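Local structure of phenylacetic acid degradation protein PaaI (Thermus thermophilus HB8, 1WLU) at residues Arg92-Arg97 with Gly112-Leu117; Gly19-Ala24 with Ala52-Thr57; Gly41-Leu46 with Met68-Pro73; Arg72-Gly77 with Lys105-Phe110; Ala78-Arg83 with Val98-Glu103. The protein probably hydrolyses acyl-coenzyme A thioesters, as a hot dog fold thioesterase linked to phenylacetic acid degradation. All coordinates share one frame; numbering follows the deposited sequence.

Contact 1 (Arg92-Arg97 with Gly112-Leu117)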
# COMPACT_ATOMS: atom_id res chain seq x y z
N ARG A 92 12.63 8.13 13.76
CA ARG A 92 11.23 8.14 14.17
C ARG A 92 10.31 7.16 13.45
O ARG A 92 9.12 7.09 13.75
CB ARG A 92 10.66 9.55 14.05
CG ARG A 92 11.38 10.60 14.89
CD ARG A 92 11.59 10.14 16.32
NE ARG A 92 10.35 9.82 17.01
CZ ARG A 92 9.44 10.72 17.39
NH1 ARG A 92 9.64 12.01 17.13
NH2 ARG A 92 8.35 10.34 18.02
N THR A 93 10.85 6.41 12.50
CA THR A 93 10.06 5.43 11.76
C THR A 93 10.92 4.22 11.41
O THR A 93 12.14 4.30 11.42
CB THR A 93 9.50 6.02 10.44
OG1 THR A 93 10.57 6.50 9.63
CG2 THR A 93 8.52 7.16 10.73
N ALA A 94 10.27 3.10 11.10
CA ALA A 94 10.97 1.88 10.73
C ALA A 94 10.04 1.07 9.84
O ALA A 94 8.82 1.15 9.96
CB ALA A 94 11.36 1.08 11.98
N THR A 95 10.63 0.29 8.93
CA THR A 95 9.85 -0.52 8.00
C THR A 95 10.29 -1.97 8.04
O THR A 95 11.48 -2.28 8.14
CB THR A 95 9.98 0.05 6.58
OG1 THR A 95 9.47 1.39 6.56
CG2 THR A 95 9.21 -0.80 5.57
N TYR A 96 9.30 -2.87 7.96
CA TYR A 96 9.55 -4.30 8.01
C TYR A 96 8.83 -5.06 6.91
O TYR A 96 7.75 -4.65 6.46
CB TYR A 96 9.08 -4.87 9.36
CG TYR A 96 9.79 -4.25 10.53
CD1 TYR A 96 9.48 -2.95 10.95
CD2 TYR A 96 10.85 -4.90 11.15
CE1 TYR A 96 10.22 -2.32 11.94
CE2 TYR A 96 11.61 -4.28 12.14
CZ TYR A 96 11.29 -2.99 12.52
OH TYR A 96 12.07 -2.34 13.45
N ARG A 97 9.43 -6.15 6.47
CA ARG A 97 8.84 -7.03 5.47
C ARG A 97 8.47 -8.30 6.21
O ARG A 97 9.29 -8.84 6.97
CB ARG A 97 9.83 -7.37 4.35
CG ARG A 97 9.42 -8.62 3.58
CD ARG A 97 10.22 -8.85 2.31
NE ARG A 97 11.67 -8.83 2.53
CZ ARG A 97 12.44 -7.78 2.27
NH1 ARG A 97 11.92 -6.66 1.78
NH2 ARG A 97 13.75 -7.85 2.51
N GLY A 112 5.13 -3.20 6.22
CA GLY A 112 4.60 -2.22 7.16
C GLY A 112 5.60 -1.24 7.72
O GLY A 112 6.78 -1.55 7.87
N THR A 113 5.11 -0.04 8.03
CA THR A 113 5.94 1.01 8.60
C THR A 113 5.35 1.46 9.92
O THR A 113 4.14 1.64 10.05
CB THR A 113 6.03 2.21 7.64
OG1 THR A 113 6.75 1.81 6.47
CG2 THR A 113 6.75 3.38 8.31
N VAL A 114 6.22 1.62 10.92
CA VAL A 114 5.80 2.06 12.24
C VAL A 114 6.34 3.44 12.56
O VAL A 114 7.27 3.93 11.92
CB VAL A 114 6.32 1.13 13.37
CG1 VAL A 114 5.73 -0.25 13.25
CG2 VAL A 114 7.85 1.08 13.34
N PHE A 115 5.72 4.06 13.56
CA PHE A 115 6.15 5.35 14.06
C PHE A 115 6.78 4.98 15.40
O PHE A 115 6.16 4.29 16.21
CB PHE A 115 4.95 6.27 14.26
CG PHE A 115 5.31 7.60 14.87
CD1 PHE A 115 5.20 7.80 16.24
CD2 PHE A 115 5.77 8.64 14.07
CE1 PHE A 115 5.55 9.03 16.81
CE2 PHE A 115 6.13 9.86 14.63
CZ PHE A 115 6.02 10.06 16.00
N ARG A 116 8.01 5.42 15.62
CA ARG A 116 8.71 5.12 16.86
C ARG A 116 8.38 6.18 17.90
O ARG A 116 8.65 7.36 17.71
CB ARG A 116 10.22 5.05 16.61
CG ARG A 116 10.59 4.10 15.48
CD ARG A 116 12.10 4.01 15.32
NE ARG A 116 12.72 3.32 16.45
CZ ARG A 116 14.03 3.33 16.69
NH1 ARG A 116 14.86 3.99 15.89
NH2 ARG A 116 14.50 2.68 17.74
N LEU A 117 7.78 5.73 19.01
CA LEU A 117 7.37 6.63 20.08
C LEU A 117 8.55 7.09 20.94
O LEU A 117 9.65 6.52 20.81
CB LEU A 117 6.35 5.92 20.97
CG LEU A 117 5.11 5.36 20.27
CD1 LEU A 117 4.29 4.54 21.26
CD2 LEU A 117 4.28 6.50 19.69
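The backbone oxygen of Arg116 is gripped by two nitrogens of one side chain: Arg92 NE lies 3.1 Å from Arg116 O and Arg92 NH2 3.0 Å from it, both with the oxygen in the guanidinium plane. This side-on hold is possible because the Arg92 chain bends at chi2 and chi3 (-48° and -59°), which turns its end toward the Arg116 carbonyl. There its guanidinium runs alongside the Phe115 ring, the two planes 59° apart, with CE2 over one face of the guanidinium. From this end inward the backbones pair as the antiparallel hairpin of strands 93-102 and 105-116. Arg116 N bonds to Arg92 O at 2.7 Å, and hydrogen-bonded pairs follow at Ala94 with Val114 and at Tyr96 with Gly112. On one face of the sheet the hydroxyls of Thr95 and Thr113 meet at 2.8 Å between the OG1 atoms, and either could give the proton. On the other face, which helix 40-56 covers, Ala94 CB packs on Val114 CG2 at 3.8 Å, and the edge of the Tyr96 ring comes up to the same methyl. Arg92 also packs on Phe115 of the second subunit. Arg92 belongs to the CoA site, so a guanidinium anchored through NE and NH2 probably keeps its positive charge in place close to where CoA binds.

Contact 2 (Gly19-Ala24 with Ala52-Thr57)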
# COMPACT_ATOMS: atom_id res chain seq x y z
N GLY A 19 15.17 -6.62 15.84
CA GLY A 19 14.68 -6.33 14.50
C GLY A 19 13.97 -7.44 13.74
O GLY A 19 13.63 -7.25 12.58
N GLU A 20 13.74 -8.59 14.37
CA GLU A 20 13.09 -9.68 13.67
C GLU A 20 12.23 -10.58 14.57
O GLU A 20 12.44 -10.64 15.78
CB GLU A 20 14.13 -10.53 12.93
CG GLU A 20 15.12 -11.26 13.82
CD GLU A 20 16.23 -11.92 13.02
OE1 GLU A 20 17.21 -11.23 12.69
OE2 GLU A 20 16.10 -13.11 12.70
N ALA A 21 11.27 -11.26 13.97
CA ALA A 21 10.39 -12.14 14.71
C ALA A 21 9.65 -13.09 13.79
O ALA A 21 9.40 -12.78 12.62
CB ALA A 21 9.39 -11.33 15.51
N VAL A 22 9.32 -14.27 14.31
CA VAL A 22 8.55 -15.25 13.57
C VAL A 22 7.39 -15.66 14.47
O VAL A 22 7.60 -16.03 15.63
CB VAL A 22 9.37 -16.51 13.21
CG1 VAL A 22 8.47 -17.53 12.52
CG2 VAL A 22 10.54 -16.15 12.32
N VAL A 23 6.18 -15.57 13.94
CA VAL A 23 4.97 -15.94 14.67
C VAL A 23 4.28 -17.02 13.87
O VAL A 23 4.21 -16.94 12.64
CB VAL A 23 4.03 -14.72 14.84
CG1 VAL A 23 2.70 -15.16 15.45
CG2 VAL A 23 4.69 -13.68 15.72
N ALA A 24 3.78 -18.04 14.55
CA ALA A 24 3.13 -19.15 13.87
C ALA A 24 1.75 -19.44 14.43
O ALA A 24 1.43 -19.10 15.57
CB ALA A 24 3.99 -20.40 13.97
N ALA A 52 4.65 -6.42 14.79
CA ALA A 52 4.62 -5.74 16.08
C ALA A 52 5.79 -6.15 16.96
O ALA A 52 6.48 -5.30 17.53
CB ALA A 52 3.31 -6.04 16.79
N LEU A 53 6.02 -7.45 17.08
CA LEU A 53 7.11 -7.93 17.91
C LEU A 53 8.47 -7.50 17.38
O LEU A 53 9.31 -7.01 18.14
CB LEU A 53 7.04 -9.46 18.04
CG LEU A 53 5.85 -9.96 18.88
CD1 LEU A 53 5.85 -11.48 18.91
CD2 LEU A 53 5.95 -9.40 20.30
N ALA A 54 8.70 -7.67 16.08
CA ALA A 54 9.98 -7.29 15.50
C ALA A 54 10.25 -5.80 15.68
O ALA A 54 11.34 -5.41 16.11
CB ALA A 54 10.01 -7.64 14.01
N SER A 55 9.27 -4.96 15.37
CA SER A 55 9.46 -3.53 15.49
C SER A 55 9.66 -3.06 16.93
O SER A 55 10.46 -2.16 17.18
CB SER A 55 8.28 -2.77 14.86
OG SER A 55 7.04 -3.10 15.47
N ASN A 56 8.95 -3.67 17.87
CA ASN A 56 9.08 -3.25 19.26
C ASN A 56 10.37 -3.68 19.94
O ASN A 56 10.65 -3.24 21.06
CB ASN A 56 7.84 -3.67 20.05
CG ASN A 56 6.68 -2.71 19.84
OD1 ASN A 56 6.50 -1.76 20.61
ND2 ASN A 56 5.90 -2.93 18.79
N THR A 57 11.17 -4.51 19.28
CA THR A 57 12.45 -4.91 19.87
C THR A 57 13.38 -3.70 19.82
O THR A 57 14.41 -3.67 20.48
CB THR A 57 13.14 -6.06 19.10
OG1 THR A 57 13.38 -5.65 17.74
CG2 THR A 57 12.30 -7.31 19.12
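One polar bond joins Gly19 to Thr57: Gly19 N donates to Thr57 OG1 at 2.8 Å, nearly straight at 165°. The same hydroxyl gives its proton to Ala54 O, three residues back along the chain and 2.6 Å from Thr57 OG1. With chi1 at 59°, OG1 sits between the backbone N and the carbonyl carbon of Thr57, where it can accept from Gly19 and donate back to the helix at once. A valine here would probably leave Gly19 N without its acceptor and Ala54 O without the hydroxyl that donates to it. In the hot dog fold the long helix is the sausage and the curved antiparallel sheet the bun; strand 20-26 is part of that bun and runs nearly antiparallel to the helix segment, their short axes 160° apart. The remaining contacts are apolar. Ala54 CB rests against the backbone of Glu20, 3.7 Å from Glu20 CA. Ala21 CB meets Leu53 CB at 3.9 Å and Ala54 CB at 4.0 Å. Val23 CG2 touches Leu53 CD1 at 4.0 Å, the two side chains crossing at about a right angle. Beyond this pair, Leu53 packs on Leu34 of the fourth subunit.

Contact 3 (Gly41-Leu46 with Met68-Pro73)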
# COMPACT_ATOMS: atom_id res chain seq x y z
N GLY A 41 -8.33 -11.39 7.55
CA GLY A 41 -8.02 -10.77 8.83
C GLY A 41 -7.18 -11.67 9.72
O GLY A 41 -6.42 -11.18 10.56
N PHE A 42 -7.34 -12.98 9.57
CA PHE A 42 -6.55 -13.90 10.37
C PHE A 42 -5.11 -13.89 9.87
O PHE A 42 -4.17 -13.81 10.66
CB PHE A 42 -7.10 -15.33 10.28
CG PHE A 42 -6.23 -16.34 10.96
CD1 PHE A 42 -6.18 -16.42 12.35
CD2 PHE A 42 -5.42 -17.19 10.22
CE1 PHE A 42 -5.32 -17.31 12.99
CE2 PHE A 42 -4.55 -18.08 10.84
CZ PHE A 42 -4.51 -18.14 12.23
N LEU A 43 -4.94 -13.97 8.56
CA LEU A 43 -3.60 -13.96 7.98
C LEU A 43 -2.93 -12.62 8.26
O LEU A 43 -1.73 -12.57 8.56
CB LEU A 43 -3.67 -14.22 6.47
CG LEU A 43 -4.23 -15.60 6.10
CD1 LEU A 43 -4.27 -15.74 4.59
CD2 LEU A 43 -3.36 -16.70 6.72
N TYR A 44 -3.69 -11.54 8.18
CA TYR A 44 -3.12 -10.23 8.47
C TYR A 44 -2.73 -10.14 9.95
O TYR A 44 -1.66 -9.64 10.28
CB TYR A 44 -4.12 -9.12 8.13
CG TYR A 44 -3.60 -7.72 8.42
CD1 TYR A 44 -3.67 -7.18 9.71
CD2 TYR A 44 -3.03 -6.95 7.41
CE1 TYR A 44 -3.18 -5.90 9.98
CE2 TYR A 44 -2.55 -5.67 7.67
CZ TYR A 44 -2.62 -5.15 8.95
OH TYR A 44 -2.15 -3.88 9.19
N ALA A 45 -3.60 -10.63 10.83
CA ALA A 45 -3.31 -10.59 12.26
C ALA A 45 -2.00 -11.32 12.56
O ALA A 45 -1.21 -10.88 13.39
CB ALA A 45 -4.45 -11.22 13.05
N LEU A 46 -1.79 -12.43 11.87
CA LEU A 46 -0.57 -13.21 12.04
C LEU A 46 0.65 -12.38 11.63
O LEU A 46 1.61 -12.26 12.38
CB LEU A 46 -0.64 -14.48 11.18
CG LEU A 46 0.58 -15.40 11.21
CD1 LEU A 46 0.66 -16.10 12.56
CD2 LEU A 46 0.46 -16.43 10.09
N MET A 68 -0.88 -5.62 2.61
CA MET A 68 -0.97 -7.06 2.63
C MET A 68 -1.32 -7.54 1.23
O MET A 68 -2.37 -7.18 0.68
CB MET A 68 -2.05 -7.51 3.62
CG MET A 68 -2.17 -9.01 3.78
SD MET A 68 -0.80 -9.73 4.69
CE MET A 68 -1.51 -11.33 5.12
N ASP A 69 -0.43 -8.33 0.63
CA ASP A 69 -0.63 -8.88 -0.70
C ASP A 69 -0.87 -10.38 -0.55
O ASP A 69 -0.03 -11.10 -0.01
CB ASP A 69 0.59 -8.62 -1.58
CG ASP A 69 0.76 -7.14 -1.91
OD1 ASP A 69 -0.21 -6.53 -2.40
OD2 ASP A 69 1.86 -6.60 -1.70
N TYR A 70 -2.03 -10.84 -1.01
CA TYR A 70 -2.43 -12.24 -0.89
C TYR A 70 -2.14 -13.03 -2.16
O TYR A 70 -2.54 -12.62 -3.25
CB TYR A 70 -3.92 -12.32 -0.58
CG TYR A 70 -4.31 -11.68 0.73
CD1 TYR A 70 -4.33 -12.42 1.91
CD2 TYR A 70 -4.66 -10.33 0.79
CE1 TYR A 70 -4.69 -11.83 3.12
CE2 TYR A 70 -5.02 -9.74 2.00
CZ TYR A 70 -5.04 -10.49 3.16
OH TYR A 70 -5.41 -9.92 4.35
N PHE A 71 -1.46 -14.17 -2.02
CA PHE A 71 -1.12 -14.98 -3.19
C PHE A 71 -1.81 -16.33 -3.29
O PHE A 71 -2.18 -16.77 -4.38
CB PHE A 71 0.40 -15.23 -3.25
CG PHE A 71 1.23 -13.99 -3.11
CD1 PHE A 71 0.94 -12.85 -3.86
CD2 PHE A 71 2.31 -13.97 -2.24
CE1 PHE A 71 1.73 -11.71 -3.74
CE2 PHE A 71 3.10 -12.83 -2.11
CZ PHE A 71 2.81 -11.69 -2.86
N ARG A 72 -1.98 -17.00 -2.15
CA ARG A 72 -2.59 -18.33 -2.14
C ARG A 72 -3.55 -18.49 -0.96
O ARG A 72 -3.26 -18.04 0.14
CB ARG A 72 -1.50 -19.40 -2.03
CG ARG A 72 -0.34 -19.22 -3.01
CD ARG A 72 0.88 -20.02 -2.58
NE ARG A 72 0.67 -21.46 -2.67
CZ ARG A 72 0.66 -22.15 -3.80
NH1 ARG A 72 0.85 -21.53 -4.96
NH2 ARG A 72 0.46 -23.46 -3.78
N PRO A 73 -4.70 -19.13 -1.19
CA PRO A 73 -5.67 -19.34 -0.10
C PRO A 73 -5.23 -20.51 0.78
O PRO A 73 -4.47 -21.37 0.34
CB PRO A 73 -6.96 -19.63 -0.86
CG PRO A 73 -6.46 -20.40 -2.04
CD PRO A 73 -5.25 -19.58 -2.48
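Apolar packing of Leu43 and Tyr44 on Met68 and Tyr70 seats the first turns of helix 40-56 against the end of strand 61-70. Met68 reaches the helix with its terminal methyl. Its CG is anti to the backbone N (chi1 -177°) and the chain then bends at chi2, which carries the methyl CE up to the helix, 3.9 Å from Leu43 CB and 3.7 Å from Leu43 O. Nearer its root, Met68 CB lies in the plane of the Tyr44 ring, at its edge, 4.0 Å from Tyr44 CD2. This is where the sausage of the hot dog fold meets an outer strand of its bun, and the strand does not end the sheet: Met68 and Asp69 pair antiparallel with a strand of the fourth subunit. Tyr70, a residue of the CoA site, reaches the helix from two residues further along. The edge of its ring receives Leu43 CD1, 4.2 Å from Tyr70 CE1, with the two side chains slanting past each other. The phenol end comes to the helix too, Tyr70 OH standing 4.1 Å from Tyr44 CB. That hydroxyl is bonded to Gly40 O, one residue before the helix segment, and to Tyr44 OH of the fourth subunit. Tyr44 returns the pairing by bonding its own hydroxyl to Tyr70 OH of that subunit, and its ring stacks on Tyr44 of the same neighbour.

Contact 4 (Arg72-Gly77 with Lys105-Phe110)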
# COMPACT_ATOMS: atom_id res chain seq x y z
N ARG A 72 -1.98 -17.00 -2.15
CA ARG A 72 -2.59 -18.33 -2.14
C ARG A 72 -3.55 -18.49 -0.96
O ARG A 72 -3.26 -18.04 0.14
CB ARG A 72 -1.50 -19.40 -2.03
CG ARG A 72 -0.34 -19.22 -3.01
CD ARG A 72 0.88 -20.02 -2.58
NE ARG A 72 0.67 -21.46 -2.67
CZ ARG A 72 0.66 -22.15 -3.80
NH1 ARG A 72 0.85 -21.53 -4.96
NH2 ARG A 72 0.46 -23.46 -3.78
N PRO A 73 -4.70 -19.13 -1.19
CA PRO A 73 -5.67 -19.34 -0.10
C PRO A 73 -5.23 -20.51 0.78
O PRO A 73 -4.47 -21.37 0.34
CB PRO A 73 -6.96 -19.63 -0.86
CG PRO A 73 -6.46 -20.40 -2.04
CD PRO A 73 -5.25 -19.58 -2.48
N LEU A 74 -5.71 -20.51 2.02
CA LEU A 74 -5.39 -21.59 2.95
C LEU A 74 -6.66 -22.15 3.56
O LEU A 74 -7.62 -21.42 3.80
CB LEU A 74 -4.48 -21.09 4.08
CG LEU A 74 -3.04 -20.74 3.72
CD1 LEU A 74 -2.31 -20.29 4.98
CD2 LEU A 74 -2.34 -21.94 3.10
N GLY A 75 -6.67 -23.46 3.79
CA GLY A 75 -7.85 -24.09 4.37
C GLY A 75 -7.63 -24.45 5.82
O GLY A 75 -6.53 -24.31 6.35
N ALA A 76 -8.69 -24.93 6.47
CA ALA A 76 -8.60 -25.32 7.87
C ALA A 76 -7.51 -26.36 8.05
O ALA A 76 -7.36 -27.27 7.23
CB ALA A 76 -9.94 -25.88 8.34
N GLY A 77 -6.74 -26.22 9.13
CA GLY A 77 -5.67 -27.16 9.40
C GLY A 77 -4.30 -26.73 8.92
O GLY A 77 -3.29 -27.28 9.35
N LYS A 105 5.54 -22.53 0.96
CA LYS A 105 5.02 -21.66 -0.08
C LYS A 105 4.71 -20.26 0.47
O LYS A 105 4.24 -20.13 1.60
CB LYS A 105 3.73 -22.25 -0.67
CG LYS A 105 3.90 -23.64 -1.27
CD LYS A 105 4.83 -23.62 -2.47
CE LYS A 105 4.96 -25.00 -3.09
NZ LYS A 105 3.64 -25.53 -3.54
N LEU A 106 4.99 -19.24 -0.33
CA LEU A 106 4.72 -17.86 0.09
C LEU A 106 3.24 -17.59 -0.15
O LEU A 106 2.80 -17.41 -1.29
CB LEU A 106 5.58 -16.87 -0.70
CG LEU A 106 5.48 -15.40 -0.26
CD1 LEU A 106 6.02 -15.24 1.16
CD2 LEU A 106 6.26 -14.53 -1.23
N VAL A 107 2.48 -17.56 0.94
CA VAL A 107 1.04 -17.34 0.91
C VAL A 107 0.65 -15.87 0.79
O VAL A 107 -0.37 -15.53 0.18
CB VAL A 107 0.39 -17.93 2.19
CG1 VAL A 107 -1.09 -17.61 2.24
CG2 VAL A 107 0.60 -19.44 2.21
N ALA A 108 1.47 -14.99 1.38
CA ALA A 108 1.20 -13.56 1.34
C ALA A 108 2.45 -12.78 1.71
O ALA A 108 3.39 -13.33 2.29
CB ALA A 108 0.06 -13.22 2.32
N LEU A 109 2.44 -11.50 1.37
CA LEU A 109 3.56 -10.61 1.67
C LEU A 109 3.00 -9.37 2.36
O LEU A 109 2.09 -8.72 1.84
CB LEU A 109 4.28 -10.19 0.39
CG LEU A 109 5.42 -9.18 0.58
CD1 LEU A 109 6.56 -9.84 1.34
CD2 LEU A 109 5.90 -8.68 -0.78
N PHE A 110 3.55 -9.06 3.52
CA PHE A 110 3.13 -7.91 4.31
C PHE A 110 4.29 -6.92 4.37
O PHE A 110 5.44 -7.30 4.56
CB PHE A 110 2.73 -8.43 5.71
CG PHE A 110 2.45 -7.36 6.74
CD1 PHE A 110 3.48 -6.59 7.27
CD2 PHE A 110 1.16 -7.19 7.24
CE1 PHE A 110 3.23 -5.68 8.30
CE2 PHE A 110 0.91 -6.29 8.27
CZ PHE A 110 1.95 -5.53 8.80
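Backbone pairing makes the first link: Arg72 N donates to Val107 O at 3.2 Å. Val107 sits in a classic beta bulge, where it and Ala108 both face Val100, and its oxygen also accepts from Phe71 N. Apolar contact comes next: Leu74 reaches toward Val107, tip to tip, its CD2 4.0 Å from Val107 CG2 and its CD1 4.0 Å from Val107 CG1. A chi1 of -70°, CG anti to the carbonyl carbon, turns the isobutyl group to the Val107 methyls. Leu74 also packs on Ser102 of the neighbouring strand and on Leu43 of helix 40-56. An alanine in place of Leu74 is likely to leave the Val107 methyls without their loop partner and open a gap beside Leu43. Charged side chains form the outer layer. Arg72 lays its aliphatic part over the strand, CD 3.5 Å from Leu106 O, and its NE lies 3.7 Å from Lys105 CB. The two chains slant across each other, and their ends bring Arg72 NH2 to 3.8 Å from Lys105 NZ. Two positive groups this close would probably repel, so the loop appears to be held here by the backbone bond and the leucine-valine packing.

Contact 5 (Ala78-Arg83 with Val98-Glu103)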
# COMPACT_ATOMS: atom_id res chain seq x y z
N ALA A 78 -4.26 -25.74 8.04
CA ALA A 78 -2.99 -25.27 7.52
C ALA A 78 -2.13 -24.63 8.60
O ALA A 78 -2.61 -23.83 9.41
CB ALA A 78 -3.22 -24.27 6.39
N ARG A 79 -0.85 -25.00 8.62
CA ARG A 79 0.12 -24.45 9.56
C ARG A 79 0.74 -23.28 8.81
O ARG A 79 1.25 -23.45 7.70
CB ARG A 79 1.19 -25.48 9.90
CG ARG A 79 0.71 -26.64 10.77
CD ARG A 79 0.43 -26.18 12.19
NE ARG A 79 0.20 -27.30 13.10
CZ ARG A 79 0.01 -27.18 14.41
NH1 ARG A 79 0.02 -25.98 14.98
NH2 ARG A 79 -0.20 -28.26 15.15
N VAL A 80 0.72 -22.10 9.42
CA VAL A 80 1.26 -20.92 8.76
C VAL A 80 2.20 -20.13 9.68
O VAL A 80 2.04 -20.14 10.90
CB VAL A 80 0.10 -20.02 8.27
CG1 VAL A 80 -0.74 -19.57 9.46
CG2 VAL A 80 0.64 -18.83 7.50
N GLU A 81 3.18 -19.47 9.07
CA GLU A 81 4.16 -18.67 9.80
C GLU A 81 4.30 -17.30 9.16
O GLU A 81 4.13 -17.14 7.96
CB GLU A 81 5.54 -19.34 9.75
CG GLU A 81 5.74 -20.52 10.67
CD GLU A 81 7.08 -21.19 10.43
OE1 GLU A 81 8.01 -20.51 9.93
OE2 GLU A 81 7.21 -22.39 10.74
N ALA A 82 4.63 -16.31 9.99
CA ALA A 82 4.86 -14.95 9.51
C ALA A 82 6.27 -14.60 9.96
O ALA A 82 6.57 -14.57 11.16
CB ALA A 82 3.85 -13.99 10.11
N ARG A 83 7.15 -14.37 8.99
CA ARG A 83 8.55 -14.06 9.25
C ARG A 83 8.84 -12.60 8.98
O ARG A 83 8.86 -12.16 7.83
CB ARG A 83 9.43 -14.95 8.36
CG ARG A 83 9.10 -16.42 8.49
CD ARG A 83 9.71 -17.24 7.37
NE ARG A 83 9.39 -18.65 7.51
CZ ARG A 83 9.75 -19.58 6.63
NH1 ARG A 83 10.44 -19.25 5.55
NH2 ARG A 83 9.42 -20.85 6.84
N VAL A 98 7.25 -8.78 6.01
CA VAL A 98 6.81 -9.99 6.67
C VAL A 98 6.30 -11.00 5.65
O VAL A 98 5.30 -10.76 4.97
CB VAL A 98 5.69 -9.71 7.69
CG1 VAL A 98 5.34 -10.98 8.44
CG2 VAL A 98 6.13 -8.63 8.67
N GLU A 99 7.01 -12.11 5.53
CA GLU A 99 6.61 -13.16 4.60
C GLU A 99 5.71 -14.16 5.33
O GLU A 99 6.06 -14.65 6.41
CB GLU A 99 7.84 -13.88 4.05
CG GLU A 99 8.58 -13.07 2.98
CD GLU A 99 9.82 -13.77 2.48
OE1 GLU A 99 9.89 -15.02 2.57
OE2 GLU A 99 10.73 -13.08 1.97
N VAL A 100 4.55 -14.43 4.75
CA VAL A 100 3.61 -15.39 5.33
C VAL A 100 3.80 -16.67 4.53
O VAL A 100 3.54 -16.71 3.32
CB VAL A 100 2.16 -14.87 5.22
CG1 VAL A 100 1.20 -15.86 5.87
CG2 VAL A 100 2.05 -13.52 5.92
N VAL A 101 4.26 -17.71 5.22
CA VAL A 101 4.57 -18.98 4.59
C VAL A 101 3.84 -20.18 5.17
O VAL A 101 3.61 -20.27 6.38
CB VAL A 101 6.10 -19.25 4.71
CG1 VAL A 101 6.48 -20.54 4.01
CG2 VAL A 101 6.87 -18.06 4.14
N SER A 102 3.46 -21.11 4.30
CA SER A 102 2.79 -22.34 4.73
C SER A 102 3.31 -23.47 3.86
O SER A 102 3.23 -23.41 2.63
CB SER A 102 1.27 -22.22 4.58
OG SER A 102 0.64 -23.42 5.01
N GLU A 103 3.87 -24.49 4.50
CA GLU A 103 4.42 -25.64 3.80
C GLU A 103 5.40 -25.24 2.70
O GLU A 103 5.34 -25.76 1.58
CB GLU A 103 3.29 -26.49 3.21
CG GLU A 103 2.32 -27.03 4.25
CD GLU A 103 3.01 -27.85 5.33
OE1 GLU A 103 3.72 -28.82 4.99
OE2 GLU A 103 2.83 -27.53 6.53
O HOH W 1 0.04 -27.17 6.95
O HOH W 2 11.11 -16.38 4.58
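Arg83 lies over Val101 of the neighbouring strand. CB starts 3.9 Å from Glu99 O, the acceptor of the Arg83 backbone N; CG stays near that oxygen too. From CG to NE the chain is extended, carrying the guanidinium diagonally past the next pair of residues. There Val101 CG2 meets one face of the flat group, 3.9 Å from its plane and toward the rim. In the plane is a salt bridge to Glu81 OE1, NE 3.3 Å from it, whose two hydrogen bonds from NE and NH2 are both weak, while NH1 reaches a water that also bonds Glu99 OE1. Behind these polar chains strands 79-89 and 93-102 form an antiparallel hairpin in the hot dog sheet, with hydrogen-bonded pairs at Glu81 with Val101 and Arg83 with Glu99. Val80, Ala82, Val98 and Val100 line the other face, toward helix 40-56. Val80 CG2 and Val100 CG1 are pressed to 3.4 Å, tighter than usual, and Ala82 CB meets Val98 CG1 at 3.8 Å. Ser102 OG donates to Arg79 O at 2.8 Å from above the carbonyl plane, and a second water joins Arg79 N to Glu103 OE2; the Arg79 guanidinium pairs with Glu26.

Overall arrangement
From the N terminus, contact 2 closes first, bringing the end of helix 40-56 back to strand 20-26. Contact 3 crosses it, its first segment lying earlier on the same helix and its second on strand 61-70. Contact 4 begins where contact 3 ends, sharing Arg72 and Pro73, and closes a long loop onto strand 105-116; contact 5, the hairpin of 79-89 and 93-102, is nested inside it. Contact 1 crosses both, pairing the opposite ends of strands 93-102 and 105-116. Contacts 2 and 5 join through Val23 and Ala82, contacts 4 and 5 through Val107 and Val100, so neighbouring strands carry one sheet past the helix.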